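Local coordinates for 2-pyrone-4,6-dicarboxylic acid hydrolase, putative (Pseudomonas putida, PDB 2FFI), which is of unconfirmed function but probably hydrolyses the lactone ring of 2-pyrone-4,6-dicarboxylate, at residues 67-73 with 86-90; 200-204 with 236-242; 10-16 with 53-58. All coordinates share one frame; numbering follows the deposited sequence.

Contact 1: 67-73 with 86-90; sequences TDNRYLL and VVMLE
Asn69 and Met88, a selenomethionine, are joined by a pair of hydrogen bonds at the buried end of this contact. Met88 N donates to Asn69 OD1 at 3.2 Å, and the bond is nearly straight (172°). Asn69 ND2 returns a bond of 3.1 Å to Met88 O. It comes from above the carbonyl plane, although the oxygen lies in the amide plane of Asn69. The two bonds fix the rotation of the amide and use its oxygen and one N-H. Asn69 is the N-cap residue of helix 70-78 but makes no capping bond. With CG anti to the carbonyl carbon (chi1 -54°), its amide is turned across to 86-90 instead. In this TIM barrel, 86-90 returns after the helix and pairs through the Val87 backbone with strand 108-110. Val87 fills the tight part. Its CG1 meets Leu72 CD2 at 3.8 Å and Leu73 CD1 at 4.0 Å, and its CB lies on the Asn69 amide. Met101 of helix 95-102 also packs on Asn69 and Val87. The other end is looser. There Thr67 OG1 reaches Glu90 OE1 at 3.0 Å in a weak hydrogen bond. The bent Glu90 side chain crosses Thr67 at about a right angle and is solvent-exposed.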
loop_
_atom_site.group_PDB
_atom_site.type_symbol
_atom_site.label_atom_id
_atom_site.label_comp_id
_atom_site.label_asym_id
_atom_site.label_seq_id
_atom_site.Cartn_x
_atom_site.Cartn_y
_atom_site.Cartn_z
ATOM N N THR A 67 -8.448 14.077 0.812
ATOM C CA THR A 67 -7.642 14.650 -0.259
ATOM C C THR A 67 -6.537 15.605 0.184
ATOM O O THR A 67 -5.687 15.984 -0.618
ATOM C CB THR A 67 -8.525 15.355 -1.273
ATOM O OG1 THR A 67 -9.500 14.425 -1.751
ATOM C CG2 THR A 67 -7.705 15.817 -2.453
ATOM N N ASP A 68 -6.535 15.998 1.453
ATOM C CA ASP A 68 -5.492 16.891 1.932
ATOM C C ASP A 68 -4.188 16.101 2.058
ATOM O O ASP A 68 -3.978 15.387 3.042
ATOM C CB ASP A 68 -5.881 17.484 3.286
ATOM C CG ASP A 68 -4.934 18.584 3.725
ATOM O OD1 ASP A 68 -4.169 19.064 2.855
ATOM O OD2 ASP A 68 -4.962 18.977 4.915
ATOM N N ASN A 69 -3.325 16.218 1.054
ATOM C CA ASN A 69 -2.044 15.516 1.053
ATOM C C ASN A 69 -0.889 16.435 1.452
ATOM O O ASN A 69 0.257 16.171 1.101
ATOM C CB ASN A 69 -1.735 14.964 -0.337
ATOM C CG ASN A 69 -2.844 14.100 -0.897
ATOM O OD1 ASN A 69 -3.094 12.989 -0.423
ATOM N ND2 ASN A 69 -3.505 14.603 -1.936
ATOM N N ARG A 70 -1.194 17.512 2.169
ATOM C CA ARG A 70 -0.182 18.483 2.594
ATOM C C ARG A 70 0.920 17.929 3.512
ATOM O O ARG A 70 2.099 18.274 3.348
ATOM C CB ARG A 70 -0.847 19.672 3.299
ATOM C CG ARG A 70 -1.635 20.614 2.401
ATOM C CD ARG A 70 -2.257 21.755 3.227
ATOM N NE ARG A 70 -3.230 21.243 4.193
ATOM C CZ ARG A 70 -3.778 21.966 5.167
ATOM N NH1 ARG A 70 -3.448 23.245 5.313
ATOM N NH2 ARG A 70 -4.654 21.408 6.001
ATOM N N TYR A 71 0.552 17.092 4.481
ATOM C CA TYR A 71 1.548 16.549 5.384
ATOM C C TYR A 71 2.431 15.563 4.630
ATOM O O TYR A 71 3.654 15.599 4.744
ATOM C CB TYR A 71 0.876 15.867 6.579
ATOM C CG TYR A 71 1.813 15.659 7.750
ATOM C CD1 TYR A 71 2.236 16.732 8.528
ATOM C CD2 TYR A 71 2.302 14.396 8.056
ATOM C CE1 TYR A 71 3.127 16.547 9.575
ATOM C CE2 TYR A 71 3.198 14.197 9.101
ATOM C CZ TYR A 71 3.605 15.267 9.853
ATOM O OH TYR A 71 4.501 15.073 10.875
ATOM N N LEU A 72 1.814 14.686 3.849
ATOM C CA LEU A 72 2.571 13.714 3.077
ATOM C C LEU A 72 3.534 14.462 2.147
ATOM O O LEU A 72 4.735 14.157 2.106
ATOM C CB LEU A 72 1.621 12.842 2.267
ATOM C CG LEU A 72 2.215 11.790 1.327
ATOM C CD1 LEU A 72 1.177 10.722 1.011
ATOM C CD2 LEU A 72 2.679 12.471 0.048
ATOM N N LEU A 73 3.019 15.451 1.415
ATOM C CA LEU A 73 3.854 16.234 0.511
ATOM C C LEU A 73 5.005 16.944 1.225
ATOM O O LEU A 73 6.119 16.994 0.703
ATOM C CB LEU A 73 2.992 17.252 -0.243
ATOM C CG LEU A 73 2.495 16.840 -1.631
ATOM C CD1 LEU A 73 1.926 15.443 -1.626
ATOM C CD2 LEU A 73 1.471 17.842 -2.078
ATOM N N VAL A 86 2.161 7.606 -1.815
ATOM C CA VAL A 86 1.004 7.685 -2.697
ATOM C C VAL A 86 -0.032 8.613 -2.063
ATOM O O VAL A 86 -0.089 8.730 -0.837
ATOM C CB VAL A 86 0.377 6.291 -2.906
ATOM C CG1 VAL A 86 1.466 5.246 -3.074
ATOM C CG2 VAL A 86 -0.525 5.941 -1.763
ATOM N N VAL A 87 -0.836 9.277 -2.891
ATOM C CA VAL A 87 -1.850 10.201 -2.384
ATOM C C VAL A 87 -3.299 9.824 -2.744
ATOM O O VAL A 87 -3.555 8.790 -3.373
ATOM C CB VAL A 87 -1.587 11.652 -2.894
ATOM C CG1 VAL A 87 -0.238 12.150 -2.410
ATOM C CG2 VAL A 87 -1.654 11.702 -4.413
HETATM N N MSE A 88 -4.238 10.657 -2.301
HETATM C CA MSE A 88 -5.654 10.475 -2.608
HETATM C C MSE A 88 -6.107 11.763 -3.292
HETATM O O MSE A 88 -5.954 12.857 -2.757
HETATM C CB MSE A 88 -6.470 10.187 -1.342
HETATM C CG MSE A 88 -6.305 8.749 -0.833
HETATM SE SE MSE A 88 -7.491 8.215 0.642
HETATM C CE MSE A 88 -9.113 7.881 -0.418
ATOM N N LEU A 89 -6.644 11.632 -4.496
ATOM C CA LEU A 89 -7.065 12.792 -5.268
ATOM C C LEU A 89 -8.571 12.958 -5.384
ATOM O O LEU A 89 -9.324 11.984 -5.402
ATOM C CB LEU A 89 -6.466 12.708 -6.664
ATOM C CG LEU A 89 -4.948 12.560 -6.713
ATOM C CD1 LEU A 89 -4.538 12.184 -8.131
ATOM C CD2 LEU A 89 -4.280 13.846 -6.270
ATOM N N GLU A 90 -9.005 14.208 -5.485
ATOM C CA GLU A 90 -10.425 14.501 -5.610
ATOM C C GLU A 90 -10.877 14.030 -6.994
ATOM O O GLU A 90 -10.055 13.835 -7.887
ATOM C CB GLU A 90 -10.671 16.004 -5.443
ATOM C CG GLU A 90 -11.998 16.378 -4.762
ATOM C CD GLU A 90 -11.863 16.563 -3.258
ATOM O OE1 GLU A 90 -12.181 15.625 -2.487
ATOM O OE2 GLU A 90 -11.428 17.658 -2.843
#

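Contact 2: 200-204 with 236-242; sequences GIYRL and DWPHTQH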
loop_
_atom_site.group_PDB
_atom_site.type_symbol
_atom_site.label_atom_id
_atom_site.label_comp_id
_atom_site.label_asym_id
_atom_site.label_seq_id
_atom_site.Cartn_x
_atom_site.Cartn_y
_atom_site.Cartn_z
ATOM N N GLY A 200 0.394 -6.076 6.786
ATOM C CA GLY A 200 -0.672 -6.067 7.767
ATOM C C GLY A 200 -1.418 -7.370 7.848
ATOM O O GLY A 200 -2.627 -7.399 7.646
ATOM N N ILE A 201 -0.723 -8.458 8.149
ATOM C CA ILE A 201 -1.450 -9.714 8.228
ATOM C C ILE A 201 -2.409 -9.623 9.416
ATOM O O ILE A 201 -3.429 -10.301 9.441
ATOM C CB ILE A 201 -0.526 -10.954 8.404
ATOM C CG1 ILE A 201 -0.104 -11.074 9.863
ATOM C CG2 ILE A 201 0.668 -10.848 7.483
ATOM C CD1 ILE A 201 0.232 -12.502 10.255
ATOM N N TYR A 202 -2.093 -8.772 10.386
ATOM C CA TYR A 202 -2.950 -8.633 11.560
ATOM C C TYR A 202 -4.323 -8.051 11.233
ATOM O O TYR A 202 -5.095 -7.720 12.137
ATOM C CB TYR A 202 -2.286 -7.764 12.615
ATOM C CG TYR A 202 -1.806 -6.448 12.085
ATOM C CD1 TYR A 202 -0.487 -6.290 11.663
ATOM C CD2 TYR A 202 -2.664 -5.351 12.017
ATOM C CE1 TYR A 202 -0.028 -5.071 11.190
ATOM C CE2 TYR A 202 -2.218 -4.124 11.542
ATOM C CZ TYR A 202 -0.895 -3.988 11.132
ATOM O OH TYR A 202 -0.426 -2.774 10.675
ATOM N N ARG A 203 -4.630 -7.938 9.944
ATOM C CA ARG A 203 -5.914 -7.403 9.498
ATOM C C ARG A 203 -6.818 -8.486 8.911
ATOM O O ARG A 203 -7.972 -8.231 8.580
ATOM C CB ARG A 203 -5.681 -6.312 8.452
ATOM C CG ARG A 203 -5.112 -5.040 9.029
ATOM C CD ARG A 203 -4.952 -3.971 7.968
ATOM N NE ARG A 203 -4.262 -2.788 8.480
ATOM C CZ ARG A 203 -4.810 -1.887 9.291
ATOM N NH1 ARG A 203 -4.097 -0.842 9.694
ATOM N NH2 ARG A 203 -6.067 -2.025 9.697
ATOM N N LEU A 204 -6.291 -9.698 8.795
ATOM C CA LEU A 204 -7.045 -10.801 8.225
ATOM C C LEU A 204 -8.215 -11.351 9.036
ATOM O O LEU A 204 -8.593 -12.507 8.857
ATOM C CB LEU A 204 -6.083 -11.935 7.853
ATOM C CG LEU A 204 -5.279 -11.736 6.552
ATOM C CD1 LEU A 204 -5.546 -10.341 5.959
ATOM C CD2 LEU A 204 -3.783 -11.939 6.812
ATOM N N ASP A 236 2.908 -1.034 7.198
ATOM C CA ASP A 236 1.576 -0.528 7.500
ATOM C C ASP A 236 1.566 0.322 8.759
ATOM O O ASP A 236 0.516 0.569 9.350
ATOM C CB ASP A 236 0.581 -1.674 7.664
ATOM C CG ASP A 236 -0.842 -1.198 7.604
ATOM O OD1 ASP A 236 -1.736 -1.898 8.120
ATOM O OD2 ASP A 236 -1.062 -0.118 7.019
ATOM N N TRP A 237 2.755 0.745 9.169
ATOM C CA TRP A 237 2.942 1.565 10.359
ATOM C C TRP A 237 2.118 2.845 10.180
ATOM O O TRP A 237 1.930 3.309 9.056
ATOM C CB TRP A 237 4.430 1.911 10.485
ATOM C CG TRP A 237 4.790 2.676 11.721
ATOM C CD1 TRP A 237 5.110 2.153 12.938
ATOM C CD2 TRP A 237 4.881 4.095 11.857
ATOM N NE1 TRP A 237 5.397 3.148 13.817
ATOM C CE2 TRP A 237 5.263 4.355 13.188
ATOM C CE3 TRP A 237 4.669 5.171 10.988
ATOM C CZ2 TRP A 237 5.451 5.658 13.679
ATOM C CZ3 TRP A 237 4.853 6.471 11.472
ATOM C CH2 TRP A 237 5.238 6.699 12.812
ATOM N N PRO A 238 1.626 3.440 11.279
ATOM C CA PRO A 238 1.805 3.005 12.663
ATOM C C PRO A 238 0.840 1.890 13.069
ATOM O O PRO A 238 0.629 1.646 14.258
ATOM C CB PRO A 238 1.573 4.283 13.432
ATOM C CG PRO A 238 0.470 4.903 12.661
ATOM C CD PRO A 238 0.887 4.717 11.229
ATOM N N HIS A 239 0.282 1.212 12.069
ATOM C CA HIS A 239 -0.670 0.130 12.292
ATOM C C HIS A 239 -1.899 0.711 12.997
ATOM O O HIS A 239 -2.043 0.577 14.208
ATOM C CB HIS A 239 -0.038 -0.970 13.159
ATOM C CG HIS A 239 1.403 -1.230 12.853
ATOM N ND1 HIS A 239 2.428 -0.554 13.480
ATOM C CD2 HIS A 239 1.993 -2.049 11.949
ATOM C CE1 HIS A 239 3.585 -0.943 12.974
ATOM N NE2 HIS A 239 3.348 -1.848 12.043
ATOM N N THR A 240 -2.779 1.363 12.240
ATOM C CA THR A 240 -3.981 1.963 12.828
ATOM C C THR A 240 -5.012 0.902 13.225
ATOM O O THR A 240 -5.205 -0.077 12.508
ATOM C CB THR A 240 -4.632 3.031 11.875
ATOM O OG1 THR A 240 -4.673 2.518 10.545
ATOM C CG2 THR A 240 -3.839 4.350 11.891
ATOM N N GLN A 241 -5.651 1.113 14.380
ATOM C CA GLN A 241 -6.663 0.204 14.953
ATOM C C GLN A 241 -6.034 -1.073 15.513
ATOM O O GLN A 241 -6.722 -2.025 15.866
ATOM C CB GLN A 241 -7.744 -0.131 13.905
ATOM C CG GLN A 241 -8.917 0.850 13.906
ATOM C CD GLN A 241 -9.467 1.150 12.513
ATOM O OE1 GLN A 241 -10.149 0.319 11.905
ATOM N NE2 GLN A 241 -9.157 2.343 11.998
ATOM N N HIS A 242 -4.711 -1.064 15.602
ATOM C CA HIS A 242 -3.952 -2.204 16.099
ATOM C C HIS A 242 -2.658 -1.697 16.728
ATOM O O HIS A 242 -1.673 -2.413 16.762
ATOM C CB HIS A 242 -3.621 -3.166 14.944
ATOM C CG HIS A 242 -4.826 -3.739 14.257
ATOM N ND1 HIS A 242 -5.453 -4.891 14.682
ATOM C CD2 HIS A 242 -5.528 -3.306 13.180
ATOM C CE1 HIS A 242 -6.488 -5.147 13.899
ATOM N NE2 HIS A 242 -6.556 -4.200 12.979
#
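Gly200 and Asp236 bring the two backbones closest, CA to CA 6.0 Å, and the chains then diverge to 7.9 Å between the CA atoms of Tyr202 and His242. Both segments are loops that follow strands of the TIM barrel, 194-199 and 231-234. They therefore lie at the C-terminal ends of the strands, where enzymes of this fold carry their active sites. The first makes a 3-10 turn at 201-203. The second has a cis peptide before Pro238 and a type II turn from His239 to His242.

Arg203 carries the polar part. Its chain is extended from CG to NE, and the guanidinium meets Asp236 side-on through NE and NH1, both on one oxygen, in a salt bridge. Arg203 NE lies 2.7 Å from Asp236 OD1, nearly along the C-O axis of that oxygen. Arg203 NH1 bonds to Asp236 OD1 at 3.0 Å. Asp236 also lies beside a bound phosphate ion, probably from the crystallisation liquor. Tyr202, His239 and His242 form an aromatic cluster. The Tyr202 and His242 rings meet obliquely, with centroids 5.0 Å apart and planes at 57°. Tyr202 CD2 sits over one face of the His242 ring. Arg203 NH2 lies at the edge of that ring, and the guanidinium stands almost perpendicular to it (89°). Arg203 NH1 also donates to Thr240 O at 3.1 Å, on a lone pair in the carbonyl plane.

Contact 3: 10-16 with 53-58; sequences LHLTAID and GFSHGV
Ile15 pairs with His56, and Asp16 with Gly57, as parallel bridges between strands 15-16 and 56-57, the first two strands of the barrel in chain order. Backbone hydrogen bonds hold the pairing. Ala14 O accepts from both Ser55 N (2.8 Å) and His56 N (3.1 Å). Asp16 N then donates to His56 O at 2.8 Å, and Val58 N donates to Asp16 O.

Side chains bond to backbone in the residues leading into strand 15-16. Ser55 OG stands between its own backbone N and carbonyl carbon (chi1 54°). From there Ser55 OG accepts a hydrogen bond of 2.9 Å from Thr13 N. Ala14 N donates weakly to the same hydroxyl. His56 NE2 donates to Leu10 O at 3.3 Å, from above the plane of that carbonyl. The carboxylate of Asp16 takes its partners from outside the two segments: OD1 is bonded to Tyr45 OH and Ser235 OG.

Apolar packing adds to both faces. Ile15 CG1 lies 3.8 Å from His56 CB, and the Leu12 side chain meets that of His56 at about a right angle, with CD1 nearest His56 CD2. Leu270 and Arg274 of helix 262-276 back Leu12 and Ile15. On the Asp16 side, Ala14 CB meets Phe54 CD2 at 3.9 Å, and the Phe54 ring stacks on Trp233.

His56 ND1 is hydrogen-bonded to Gln82 O. With a carbonyl oxygen at each ring nitrogen, the buried imidazole may be protonated on both.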
loop_
_atom_site.group_PDB
_atom_site.type_symbol
_atom_site.label_atom_id
_atom_site.label_comp_id
_atom_site.label_asym_id
_atom_site.label_seq_id
_atom_site.Cartn_x
_atom_site.Cartn_y
_atom_site.Cartn_z
ATOM N N LEU A 10 20.192 7.166 2.660
ATOM C CA LEU A 10 21.198 7.176 1.553
ATOM C C LEU A 10 21.230 5.799 0.890
ATOM O O LEU A 10 20.428 5.526 -0.004
ATOM C CB LEU A 10 22.589 7.526 2.100
ATOM C CG LEU A 10 23.646 7.891 1.049
ATOM C CD1 LEU A 10 23.369 9.294 0.504
ATOM C CD2 LEU A 10 25.036 7.843 1.666
ATOM N N HIS A 11 22.142 4.934 1.336
ATOM C CA HIS A 11 22.287 3.583 0.784
ATOM C C HIS A 11 20.974 2.785 0.697
ATOM O O HIS A 11 20.343 2.497 1.710
ATOM C CB HIS A 11 23.310 2.784 1.610
ATOM C CG HIS A 11 24.739 3.141 1.333
ATOM N ND1 HIS A 11 25.429 2.658 0.240
ATOM C CD2 HIS A 11 25.604 3.938 2.002
ATOM C CE1 HIS A 11 26.658 3.144 0.250
ATOM N NE2 HIS A 11 26.790 3.924 1.309
ATOM N N LEU A 12 20.591 2.423 -0.528
ATOM C CA LEU A 12 19.374 1.660 -0.791
ATOM C C LEU A 12 19.558 0.234 -0.297
ATOM O O LEU A 12 19.946 -0.659 -1.059
ATOM C CB LEU A 12 19.063 1.659 -2.295
ATOM C CG LEU A 12 17.830 0.916 -2.842
ATOM C CD1 LEU A 12 16.553 1.615 -2.439
ATOM C CD2 LEU A 12 17.904 0.849 -4.344
ATOM N N THR A 13 19.273 0.021 0.980
ATOM C CA THR A 13 19.423 -1.297 1.584
ATOM C C THR A 13 18.109 -2.111 1.546
ATOM O O THR A 13 18.130 -3.308 1.246
ATOM C CB THR A 13 19.932 -1.148 3.025
ATOM O OG1 THR A 13 20.241 -2.438 3.556
ATOM C CG2 THR A 13 18.890 -0.469 3.896
ATOM N N ALA A 14 16.977 -1.470 1.852
ATOM C CA ALA A 14 15.667 -2.132 1.799
ATOM C C ALA A 14 14.552 -1.093 1.762
ATOM O O ALA A 14 14.683 -0.024 2.361
ATOM C CB ALA A 14 15.481 -3.070 2.982
ATOM N N ILE A 15 13.456 -1.420 1.071
ATOM C CA ILE A 15 12.320 -0.502 0.916
ATOM C C ILE A 15 10.982 -0.934 1.508
ATOM O O ILE A 15 10.432 -1.969 1.142
ATOM C CB ILE A 15 12.034 -0.189 -0.566
ATOM C CG1 ILE A 15 13.299 0.336 -1.265
ATOM C CG2 ILE A 15 10.911 0.837 -0.652
ATOM C CD1 ILE A 15 13.212 0.333 -2.794
ATOM N N ASP A 16 10.458 -0.106 2.411
ATOM C CA ASP A 16 9.160 -0.342 3.062
ATOM C C ASP A 16 8.050 0.284 2.220
ATOM O O ASP A 16 8.004 1.496 2.086
ATOM C CB ASP A 16 9.134 0.303 4.465
ATOM C CG ASP A 16 7.726 0.373 5.067
ATOM O OD1 ASP A 16 7.582 0.988 6.156
ATOM O OD2 ASP A 16 6.769 -0.189 4.464
ATOM N N GLY A 53 16.472 -1.920 9.675
ATOM C CA GLY A 53 17.059 -2.199 8.384
ATOM C C GLY A 53 16.595 -1.191 7.354
ATOM O O GLY A 53 17.284 -0.215 7.087
ATOM N N PHE A 54 15.417 -1.418 6.786
ATOM C CA PHE A 54 14.837 -0.540 5.760
ATOM C C PHE A 54 15.387 0.879 5.736
ATOM O O PHE A 54 15.474 1.536 6.761
ATOM C CB PHE A 54 13.328 -0.493 5.936
ATOM C CG PHE A 54 12.738 -1.817 6.255
ATOM C CD1 PHE A 54 12.699 -2.276 7.563
ATOM C CD2 PHE A 54 12.285 -2.644 5.244
ATOM C CE1 PHE A 54 12.210 -3.549 7.858
ATOM C CE2 PHE A 54 11.798 -3.907 5.520
ATOM C CZ PHE A 54 11.761 -4.368 6.833
ATOM N N SER A 55 15.721 1.352 4.542
ATOM C CA SER A 55 16.299 2.677 4.347
ATOM C C SER A 55 15.389 3.637 3.579
ATOM O O SER A 55 15.525 4.857 3.682
ATOM C CB SER A 55 17.625 2.544 3.580
ATOM O OG SER A 55 17.453 1.824 2.354
ATOM N N HIS A 56 14.471 3.081 2.799
ATOM C CA HIS A 56 13.565 3.881 1.997
ATOM C C HIS A 56 12.156 3.425 2.308
ATOM O O HIS A 56 11.947 2.273 2.710
ATOM C CB HIS A 56 13.893 3.688 0.515
ATOM C CG HIS A 56 15.184 4.325 0.097
ATOM N ND1 HIS A 56 15.275 5.651 -0.276
ATOM C CD2 HIS A 56 16.446 3.834 0.029
ATOM C CE1 HIS A 56 16.531 5.947 -0.557
ATOM N NE2 HIS A 56 17.262 4.861 -0.381
ATOM N N GLY A 57 11.187 4.316 2.129
ATOM C CA GLY A 57 9.809 3.964 2.420
ATOM C C GLY A 57 8.824 4.716 1.552
ATOM O O GLY A 57 9.189 5.682 0.889
ATOM N N VAL A 58 7.576 4.257 1.561
ATOM C CA VAL A 58 6.493 4.844 0.795
ATOM C C VAL A 58 5.405 5.376 1.728
ATOM O O VAL A 58 4.761 4.612 2.454
ATOM C CB VAL A 58 5.863 3.802 -0.119
ATOM C CG1 VAL A 58 4.754 4.433 -0.933
ATOM C CG2 VAL A 58 6.931 3.204 -1.008
#

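The three contacts lie around one barrel, with centres 20 to 22 Å apart. Contacts 1 and 3 touch directly: Val86 CG1 of contact 1 packs on Val58 CG1 of contact 3 at 4.0 Å. Strand 56-57 and helix 70-78, which carry parts of these two contacts, are consecutive in the chain. Contact 2 touches neither; its nearest atoms are about 5 Å from contact 3 and about 8 Å from contact 1. Ser235 nevertheless connects it to contact 3, because it bonds to Asp16 and immediately precedes Asp236. Contact 2 is next to the phosphate, about 3 Å from the Asp236 side chain. That ion probably came from crystallisation but may mark a pocket.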